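Local coordinates for protein cycloalternan-forming enzyme (Listeria monocytogenes serovar 1/2a, PDB 5F7U) that is a multidomain protein of the glycosyl hydrolase family 31 type, with a TIM-barrel domain and a carbohydrate-binding module that holds glycan and magnesium, at residues I980-R994 with A1052-K1063. The protein carries 1 engineered substitution. Sequence-based numbering, arbitrary orientation.
Sequences IDAVDGASDYTMEVR and AGINFDHVVIKK. With MG (magnesium ion), chain G; GLC (alpha-D-glucopyranose), chain D; GLC (alpha-D-glucopyranose), chain B.
Ile1061 is wedged among Ile980, Tyr989 and Met991 on the tightly packed face of this antiparallel strand pair. Its CG1 meets Ile980 CG2 at 3.6 Å, its CD1 reaches the CG of Met991, and its CG2 crosses the Tyr989 side chain at about a right angle, near CB and CG. Farther along, Val1059 is flanked by Ile980, Met991 and Val993, and Val993 CG1 lies 3.7 Å from Phe1056 CE1. Paired backbone bonds fix the register at Thr990–Lys1062 and Glu992–Val1060, the two strand axes running at 160°. At Arg994 the pattern breaks: its N donates to His1058 O while its O accepts from Asp1057 N, so two residues face one, a classic beta bulge. The strands belong to the beta-sandwich of a family 6 carbohydrate-binding module; Ile980, from strand 975-981, reaches this face from the other sheet. At the bulge, Asp1057 divides its carboxylate: OD1 binds the magnesium ion at 2.2 Å, together with Glu942, Glu944, Thr961 and Gly964, and OD2 takes Arg994 NH1 at 2.8 Å, 12° out of the guanidinium plane. Before the bulge, Asn1055 grips a glucose through both amide atoms, ND2 to O3 and OD1 to O4. The opposite face carries partly exposed Thr990, Glu992, Arg994 and Lys1062 over buried Val1060 and His1058, Glu992 lying alongside Val1060. Arg994 CB makes a CH-pi contact over the His1058 ring, offset toward the rim, 3.8 Å from the centroid; CG anti to the backbone N (chi1 -171°) and an extended chain carry the guanidinium past the ring to Asp1057. The ring's NE2 shares a water with Glu992 OE1, while ND1 bonds to Thr961. Glu992 OE2 offers its anti lone pair to Lys1062 NZ at 2.7 Å, an ammonium also bridged to Glu1030. Beyond it, Thr990 OG1 donates to Lys1063 O of the exposed terminal carboxylate, whose OXT is linked through water to Asp988 O.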
ATOM      1  N   ILE A 980     -30.282   9.432 -13.624  1.00 19.25           N
ATOM      2  CA  ILE A 980     -31.090   9.440 -12.410  1.00 19.44           C
ATOM      3  C   ILE A 980     -31.277   8.058 -11.809  1.00 19.67           C
ATOM      4  O   ILE A 980     -31.586   7.101 -12.515  1.00 19.51           O
ATOM      5  CB  ILE A 980     -32.450  10.134 -12.644  1.00 19.38           C
ATOM      6  CG1 ILE A 980     -32.206  11.640 -12.816  1.00 20.13           C
ATOM      7  CG2 ILE A 980     -33.426   9.859 -11.485  1.00 19.40           C
ATOM      8  CD1 ILE A 980     -33.404  12.446 -13.245  1.00 20.74           C
ATOM      9  N   ASP A 981     -31.068   7.964 -10.498  1.00 20.31           N
ATOM     10  CA  ASP A 981     -31.369   6.726  -9.784  1.00 21.10           C
ATOM     11  C   ASP A 981     -32.799   6.659  -9.264  1.00 20.90           C
ATOM     12  O   ASP A 981     -33.383   7.676  -8.876  1.00 21.20           O
ATOM     13  CB  ASP A 981     -30.393   6.545  -8.623  1.00 22.33           C
ATOM     14  CG  ASP A 981     -29.036   6.075  -9.081  1.00 23.95           C
ATOM     15  OD1 ASP A 981     -28.977   5.245 -10.030  1.00 24.56           O
ATOM     16  OD2 ASP A 981     -28.023   6.538  -8.497  1.00 24.99           O
ATOM     17  N   ALA A 982     -33.359   5.450  -9.275  1.00 21.15           N
ATOM     18  CA  ALA A 982     -34.560   5.154  -8.504  1.00 21.38           C
ATOM     19  C   ALA A 982     -34.210   5.212  -7.017  1.00 22.26           C
ATOM     20  O   ALA A 982     -33.162   4.700  -6.601  1.00 23.13           O
ATOM     21  CB  ALA A 982     -35.097   3.781  -8.879  1.00 21.64           C
ATOM     22  N   VAL A 983     -35.063   5.851  -6.216  1.00 22.15           N
ATOM     23  CA  VAL A 983     -34.762   6.013  -4.783  1.00 23.34           C
ATOM     24  C   VAL A 983     -34.858   4.670  -4.043  1.00 24.45           C
ATOM     25  O   VAL A 983     -34.015   4.380  -3.191  1.00 25.23           O
ATOM     26  CB  VAL A 983     -35.651   7.101  -4.117  1.00 23.49           C
ATOM     27  CG1 VAL A 983     -35.314   7.260  -2.633  1.00 25.03           C
ATOM     28  CG2 VAL A 983     -35.505   8.445  -4.833  1.00 22.92           C
ATOM     29  N   ASP A 984     -35.865   3.860  -4.401  1.00 24.42           N
ATOM     30  CA  ASP A 984     -36.208   2.588  -3.735  1.00 26.27           C
ATOM     31  C   ASP A 984     -36.574   1.502  -4.736  1.00 25.47           C
ATOM     32  O   ASP A 984     -37.642   0.895  -4.639  1.00 27.09           O
ATOM     33  CB  ASP A 984     -37.442   2.781  -2.856  1.00 28.19           C
ATOM     34  CG  ASP A 984     -37.124   3.402  -1.536  1.00 30.12           C
ATOM     35  OD1 ASP A 984     -36.432   2.751  -0.723  1.00 32.05           O
ATOM     36  OD2 ASP A 984     -37.592   4.533  -1.304  1.00 31.05           O
ATOM     37  N   GLY A 985     -35.727   1.291  -5.727  1.00 24.10           N
ATOM     38  CA  GLY A 985     -35.982   0.237  -6.699  1.00 22.60           C
ATOM     39  C   GLY A 985     -36.966   0.616  -7.792  1.00 21.06           C
ATOM     40  O   GLY A 985     -37.551   1.709  -7.801  1.00 20.15           O
ATOM     41  N   ALA A 986     -37.141  -0.311  -8.731  1.00 20.43           N
ATOM     42  CA  ALA A 986     -38.001  -0.078  -9.889  1.00 19.54           C
ATOM     43  C   ALA A 986     -39.429   0.216  -9.428  1.00 19.52           C
ATOM     44  O   ALA A 986     -40.007  -0.548  -8.659  1.00 20.22           O
ATOM     45  CB  ALA A 986     -37.964  -1.281 -10.805  1.00 19.55           C
ATOM     46  N   SER A 987     -39.973   1.336  -9.880  1.00 18.99           N
ATOM     47  CA  SER A 987     -41.267   1.814  -9.391  1.00 19.92           C
ATOM     48  C   SER A 987     -41.679   3.027 -10.189  1.00 19.40           C
ATOM     49  O   SER A 987     -40.843   3.670 -10.840  1.00 18.68           O
ATOM     50  CB  SER A 987     -41.149   2.270  -7.923  1.00 20.37           C
ATOM     51  OG  SER A 987     -42.417   2.569  -7.359  1.00 21.79           O
ATOM     52  N   ASP A 988     -42.963   3.376 -10.086  1.00 20.41           N
ATOM     53  CA  ASP A 988     -43.386   4.723 -10.450  1.00 20.68           C
ATOM     54  C   ASP A 988     -42.885   5.706  -9.400  1.00 19.91           C
ATOM     55  O   ASP A 988     -42.813   5.351  -8.231  1.00 19.98           O
ATOM     56  CB  ASP A 988     -44.902   4.805 -10.565  1.00 22.85           C
ATOM     57  CG  ASP A 988     -45.426   4.199 -11.865  1.00 24.34           C
ATOM     58  OD1 ASP A 988     -44.644   3.617 -12.664  1.00 24.50           O
ATOM     59  OD2 ASP A 988     -46.641   4.318 -12.082  1.00 26.64           O
ATOM     60  N   TYR A 989     -42.532   6.921  -9.836  1.00 18.81           N
ATOM     61  CA  TYR A 989     -42.097   8.007  -8.951  1.00 18.55           C
ATOM     62  C   TYR A 989     -42.708   9.309  -9.433  1.00 18.94           C
ATOM     63  O   TYR A 989     -43.288   9.365 -10.536  1.00 19.46           O
ATOM     64  CB  TYR A 989     -40.563   8.143  -8.956  1.00 17.43           C
ATOM     65  CG  TYR A 989     -39.870   6.991  -8.270  1.00 17.38           C
ATOM     66  CD1 TYR A 989     -39.635   7.021  -6.889  1.00 17.62           C
ATOM     67  CD2 TYR A 989     -39.414   5.879  -9.005  1.00 16.90           C
ATOM     68  CE1 TYR A 989     -38.992   5.968  -6.254  1.00 17.84           C
ATOM     69  CE2 TYR A 989     -38.778   4.816  -8.379  1.00 16.84           C
ATOM     70  CZ  TYR A 989     -38.578   4.865  -7.001  1.00 17.60           C
ATOM     71  OH  TYR A 989     -37.959   3.832  -6.330  1.00 17.87           O
ATOM     72  N   THR A 990     -42.625  10.327  -8.585  1.00 19.22           N
ATOM     73  CA  THR A 990     -42.922  11.691  -8.998  1.00 19.58           C
ATOM     74  C   THR A 990     -41.622  12.428  -9.240  1.00 19.13           C
ATOM     75  O   THR A 990     -40.756  12.479  -8.362  1.00 19.14           O
ATOM     76  CB  THR A 990     -43.733  12.432  -7.933  1.00 20.83           C
ATOM     77  OG1 THR A 990     -44.915  11.682  -7.642  1.00 21.84           O
ATOM     78  CG2 THR A 990     -44.121  13.810  -8.434  1.00 21.11           C
ATOM     79  N   MET A 991     -41.477  12.991 -10.434  1.00 19.07           N
ATOM     80  CA  MET A 991     -40.347  13.870 -10.718  1.00 19.40           C
ATOM     81  C   MET A 991     -40.781  15.337 -10.581  1.00 20.20           C
ATOM     82  O   MET A 991     -41.645  15.804 -11.338  1.00 20.97           O
ATOM     83  CB  MET A 991     -39.800  13.567 -12.118  1.00 19.52           C
ATOM     84  CG  MET A 991     -38.652  14.483 -12.536  1.00 20.14           C
ATOM     85  SD  MET A 991     -37.926  14.037 -14.125  1.00 21.12           S
ATOM     86  CE  MET A 991     -39.288  14.366 -15.259  1.00 21.43           C
ATOM     87  N   GLU A 992     -40.230  16.042  -9.585  1.00 19.92           N
ATOM     88  CA  GLU A 992     -40.424  17.484  -9.446  1.00 20.62           C
ATOM     89  C   GLU A 992     -39.497  18.193 -10.416  1.00 19.93           C
ATOM     90  O   GLU A 992     -38.313  17.888 -10.461  1.00 19.40           O
ATOM     91  CB  GLU A 992     -40.056  17.969  -8.044  1.00 21.57           C
ATOM     92  CG  GLU A 992     -40.970  17.511  -6.922  1.00 23.02           C
ATOM     93  CD  GLU A 992     -40.628  18.184  -5.597  1.00 24.48           C
ATOM     94  OE1 GLU A 992     -39.543  18.797  -5.472  1.00 24.83           O
ATOM     95  OE2 GLU A 992     -41.441  18.115  -4.662  1.00 25.96           O
ATOM     96  N   VAL A 993     -40.049  19.114 -11.192  1.00 20.07           N
ATOM     97  CA  VAL A 993     -39.265  19.935 -12.125  1.00 19.81           C
ATOM     98  C   VAL A 993     -39.358  21.379 -11.630  1.00 20.38           C
ATOM     99  O   VAL A 993     -40.448  21.972 -11.652  1.00 21.57           O
ATOM    100  CB  VAL A 993     -39.782  19.806 -13.590  1.00 19.80           C
ATOM    101  CG1 VAL A 993     -38.994  20.750 -14.521  1.00 20.26           C
ATOM    102  CG2 VAL A 993     -39.677  18.354 -14.080  1.00 19.33           C
ATOM    103  N   ARG A 994     -38.230  21.936 -11.184  1.00 20.21           N
ATOM    104  CA  ARG A 994     -38.177  23.304 -10.676  1.00 20.87           C
ATOM    105  C   ARG A 994     -37.603  24.239 -11.727  1.00 20.99           C
ATOM    106  O   ARG A 994     -36.503  24.036 -12.227  1.00 20.50           O
ATOM    107  CB  ARG A 994     -37.393  23.397  -9.353  1.00 21.16           C
ATOM    108  CG  ARG A 994     -37.501  24.767  -8.684  1.00 22.60           C
ATOM    109  CD  ARG A 994     -37.022  24.739  -7.250  1.00 23.29           C
ATOM    110  NE  ARG A 994     -37.368  25.960  -6.506  1.00 25.05           N
ATOM    111  CZ  ARG A 994     -36.504  26.912  -6.145  1.00 25.69           C
ATOM    112  NH1 ARG A 994     -35.209  26.828  -6.458  1.00 25.66           N
ATOM    113  NH2 ARG A 994     -36.942  27.962  -5.453  1.00 27.16           N
ATOM    114  N   ALA A1052     -41.640  28.413 -25.679  1.00 35.35           N
ATOM    115  CA  ALA A1052     -41.250  29.386 -24.650  1.00 34.68           C
ATOM    116  C   ALA A1052     -39.958  29.079 -23.912  1.00 32.91           C
ATOM    117  O   ALA A1052     -39.552  27.922 -23.777  1.00 31.57           O
ATOM    118  CB  ALA A1052     -42.386  29.646 -23.665  1.00 34.73           C
ATOM    119  N   GLY A1053     -39.311  30.146 -23.446  1.00 33.08           N
ATOM    120  CA  GLY A1053     -38.098  30.026 -22.656  1.00 31.23           C
ATOM    121  C   GLY A1053     -38.405  29.733 -21.206  1.00 29.54           C
ATOM    122  O   GLY A1053     -39.420  30.195 -20.669  1.00 29.72           O
ATOM    123  N   ILE A1054     -37.521  28.947 -20.587  1.00 27.61           N
ATOM    124  CA  ILE A1054     -37.572  28.663 -19.156  1.00 26.42           C
ATOM    125  C   ILE A1054     -36.160  28.759 -18.585  1.00 25.90           C
ATOM    126  O   ILE A1054     -35.180  28.660 -19.327  1.00 26.16           O
ATOM    127  CB  ILE A1054     -38.164  27.255 -18.821  1.00 25.05           C
ATOM    128  CG1 ILE A1054     -37.204  26.102 -19.187  1.00 24.11           C
ATOM    129  CG2 ILE A1054     -39.521  27.059 -19.469  1.00 25.81           C
ATOM    130  CD1 ILE A1054     -37.614  24.742 -18.636  1.00 23.01           C
ATOM    131  N   ASN A1055     -36.062  28.978 -17.280  1.00 25.55           N
ATOM    132  CA  ASN A1055     -34.822  28.695 -16.556  1.00 24.84           C
ATOM    133  C   ASN A1055     -35.055  27.424 -15.773  1.00 23.48           C
ATOM    134  O   ASN A1055     -36.076  27.286 -15.103  1.00 23.25           O
ATOM    135  CB  ASN A1055     -34.415  29.865 -15.665  1.00 25.56           C
ATOM    136  CG  ASN A1055     -34.025  31.085 -16.475  1.00 27.21           C
ATOM    137  OD1 ASN A1055     -33.552  30.957 -17.610  1.00 27.90           O
ATOM    138  ND2 ASN A1055     -34.224  32.274 -15.905  1.00 28.11           N
ATOM    139  N   PHE A1056     -34.127  26.482 -15.894  1.00 22.65           N
ATOM    140  CA  PHE A1056     -34.337  25.116 -15.392  1.00 21.64           C
ATOM    141  C   PHE A1056     -33.360  24.861 -14.238  1.00 21.29           C
ATOM    142  O   PHE A1056     -32.157  24.748 -14.447  1.00 21.29           O
ATOM    143  CB  PHE A1056     -34.167  24.158 -16.584  1.00 21.37           C
ATOM    144  CG  PHE A1056     -34.447  22.690 -16.297  1.00 20.36           C
ATOM    145  CD1 PHE A1056     -35.099  22.246 -15.137  1.00 19.94           C
ATOM    146  CD2 PHE A1056     -34.084  21.745 -17.261  1.00 20.24           C
ATOM    147  CE1 PHE A1056     -35.340  20.875 -14.938  1.00 19.40           C
ATOM    148  CE2 PHE A1056     -34.319  20.387 -17.071  1.00 19.63           C
ATOM    149  CZ  PHE A1056     -34.964  19.948 -15.914  1.00 18.99           C
ATOM    150  N   ASP A1057     -33.889  24.814 -13.016  1.00 21.17           N
ATOM    151  CA  ASP A1057     -33.057  24.718 -11.812  1.00 21.19           C
ATOM    152  C   ASP A1057     -32.550  23.297 -11.514  1.00 20.46           C
ATOM    153  O   ASP A1057     -31.348  23.062 -11.398  1.00 20.76           O
ATOM    154  CB  ASP A1057     -33.812  25.256 -10.589  1.00 21.64           C
ATOM    155  CG  ASP A1057     -32.928  25.341  -9.343  1.00 22.16           C
ATOM    156  OD1 ASP A1057     -31.668  25.266  -9.450  1.00 21.90           O
ATOM    157  OD2 ASP A1057     -33.516  25.475  -8.255  1.00 22.68           O
ATOM    158  N   HIS A1058     -33.482  22.370 -11.366  1.00 19.74           N
ATOM    159  CA  HIS A1058     -33.175  21.012 -10.896  1.00 19.20           C
ATOM    160  C   HIS A1058     -34.378  20.108 -11.071  1.00 18.95           C
ATOM    161  O   HIS A1058     -35.473  20.589 -11.345  1.00 19.06           O
ATOM    162  CB  HIS A1058     -32.732  21.011  -9.408  1.00 19.50           C
ATOM    163  CG  HIS A1058     -33.826  21.294  -8.406  1.00 19.71           C
ATOM    164  ND1 HIS A1058     -33.635  22.134  -7.329  1.00 20.37           N
ATOM    165  CD2 HIS A1058     -35.084  20.807  -8.274  1.00 19.32           C
ATOM    166  CE1 HIS A1058     -34.727  22.160  -6.583  1.00 20.72           C
ATOM    167  NE2 HIS A1058     -35.626  21.367  -7.138  1.00 20.28           N
ATOM    168  N   VAL A1059     -34.147  18.806 -10.903  1.00 18.46           N
ATOM    169  CA  VAL A1059     -35.234  17.848 -10.679  1.00 18.42           C
ATOM    170  C   VAL A1059     -35.061  17.136  -9.336  1.00 18.23           C
ATOM    171  O   VAL A1059     -33.930  16.927  -8.871  1.00 18.36           O
ATOM    172  CB  VAL A1059     -35.428  16.832 -11.847  1.00 18.47           C
ATOM    173  CG1 VAL A1059     -35.723  17.551 -13.169  1.00 19.02           C
ATOM    174  CG2 VAL A1059     -34.230  15.912 -11.995  1.00 18.13           C
ATOM    175  N   VAL A1060     -36.188  16.791  -8.710  1.00 17.89           N
ATOM    176  CA  VAL A1060     -36.208  15.987  -7.487  1.00 17.94           C
ATOM    177  C   VAL A1060     -37.036  14.743  -7.774  1.00 17.72           C
ATOM    178  O   VAL A1060     -38.112  14.844  -8.386  1.00 17.53           O
ATOM    179  CB  VAL A1060     -36.749  16.796  -6.271  1.00 18.65           C
ATOM    180  CG1 VAL A1060     -37.074  15.887  -5.090  1.00 19.09           C
ATOM    181  CG2 VAL A1060     -35.714  17.835  -5.844  1.00 19.22           C
ATOM    182  N   ILE A1061     -36.542  13.575  -7.350  1.00 17.65           N
ATOM    183  CA  ILE A1061     -37.310  12.335  -7.459  1.00 18.03           C
ATOM    184  C   ILE A1061     -37.897  12.026  -6.088  1.00 19.03           C
ATOM    185  O   ILE A1061     -37.163  11.976  -5.092  1.00 19.16           O
ATOM    186  CB  ILE A1061     -36.447  11.133  -7.958  1.00 17.91           C
ATOM    187  CG1 ILE A1061     -35.705  11.462  -9.275  1.00 17.65           C
ATOM    188  CG2 ILE A1061     -37.299   9.858  -8.081  1.00 17.92           C
ATOM    189  CD1 ILE A1061     -36.573  11.850 -10.473  1.00 18.16           C
ATOM    190  N   LYS A1062     -39.222  11.857  -6.035  1.00 19.75           N
ATOM    191  CA  LYS A1062     -39.880  11.515  -4.789  1.00 21.77           C
ATOM    192  C   LYS A1062     -40.929  10.445  -5.025  1.00 22.77           C
ATOM    193  O   LYS A1062     -41.185  10.051  -6.165  1.00 21.58           O
ATOM    194  CB  LYS A1062     -40.477  12.760  -4.104  1.00 22.86           C
ATOM    195  CG  LYS A1062     -41.524  13.512  -4.906  1.00 23.38           C
ATOM    196  CD  LYS A1062     -42.042  14.731  -4.145  1.00 24.74           C
ATOM    197  CE  LYS A1062     -43.241  15.334  -4.854  1.00 25.25           C
ATOM    198  NZ  LYS A1062     -43.673  16.601  -4.195  1.00 26.62           N
ATOM    199  N   LYS A1063     -41.533   9.977  -3.933  1.00 25.23           N
ATOM    200  CA  LYS A1063     -42.559   8.944  -4.010  1.00 27.85           C
ATOM    201  C   LYS A1063     -43.603   9.278  -5.080  1.00 28.63           C
ATOM    202  O   LYS A1063     -44.023  10.431  -5.244  1.00 28.85           O
ATOM    203  CB  LYS A1063     -43.232   8.771  -2.651  1.00 29.82           C
ATOM    204  CG  LYS A1063     -44.173   7.588  -2.596  1.00 31.95           C
ATOM    205  CD  LYS A1063     -45.059   7.662  -1.369  1.00 34.34           C
ATOM    206  CE  LYS A1063     -46.200   6.678  -1.481  1.00 36.23           C
ATOM    207  NZ  LYS A1063     -45.677   5.290  -1.334  1.00 37.67           N
ATOM    208  OXT LYS A1063     -44.017   8.395  -5.831  1.00 29.16           O
TER
HETATM  209 MG    MG G1101     -29.664  24.442  -9.894  1.00 11.61          MG
HETATM  210  C1  GLC D   1     -34.896  36.702 -19.633  1.00 34.38           C
HETATM  211  C2  GLC D   1     -34.366  36.129 -18.311  1.00 33.66           C
HETATM  212  C3  GLC D   1     -33.482  34.895 -18.547  1.00 32.65           C
HETATM  213  C4  GLC D   1     -34.192  33.845 -19.403  1.00 33.24           C
HETATM  214  C5  GLC D   1     -34.623  34.514 -20.712  1.00 34.08           C
HETATM  215  C6  GLC D   1     -35.342  33.571 -21.660  1.00 35.21           C
HETATM  216  O1  GLC D   1     -33.861  37.395 -20.365  1.00 35.70           O
HETATM  217  O2  GLC D   1     -33.615  37.112 -17.593  1.00 32.53           O
HETATM  218  O3  GLC D   1     -33.080  34.365 -17.287  1.00 32.58           O
HETATM  219  O4  GLC D   1     -33.313  32.738 -19.652  1.00 31.81           O
HETATM  220  O5  GLC D   1     -35.476  35.649 -20.436  1.00 35.13           O
HETATM  221  O6  GLC D   1     -35.637  34.324 -22.840  1.00 36.42           O
HETATM  222  C1  GLC B   2     -36.262  33.516 -23.855  1.00 36.89           C
HETATM  223  C2  GLC B   2     -36.229  34.249 -25.202  1.00 37.54           C
HETATM  224  C3  GLC B   2     -37.177  35.460 -25.184  1.00 37.80           C
HETATM  225  C4  GLC B   2     -38.594  35.064 -24.741  1.00 37.71           C
HETATM  226  C5  GLC B   2     -38.575  34.212 -23.458  1.00 36.66           C
HETATM  227  C6  GLC B   2     -39.928  33.587 -23.128  1.00 34.59           C
HETATM  228  O2  GLC B   2     -34.883  34.631 -25.499  1.00 37.47           O
HETATM  229  O3  GLC B   2     -37.213  36.077 -26.478  1.00 39.22           O
HETATM  230  O4  GLC B   2     -39.392  36.233 -24.520  1.00 39.47           O
HETATM  231  O5  GLC B   2     -37.615  33.144 -23.569  1.00 37.20           O
HETATM  232  O6  GLC B   2     -40.321  32.671 -24.154  1.00 34.11           O
HETATM  233  O   HOH W   1     -42.936   5.882  -5.530  1.00 27.04           O
HETATM  234  O   HOH W   2     -38.242  20.961  -6.618  1.00 27.01           O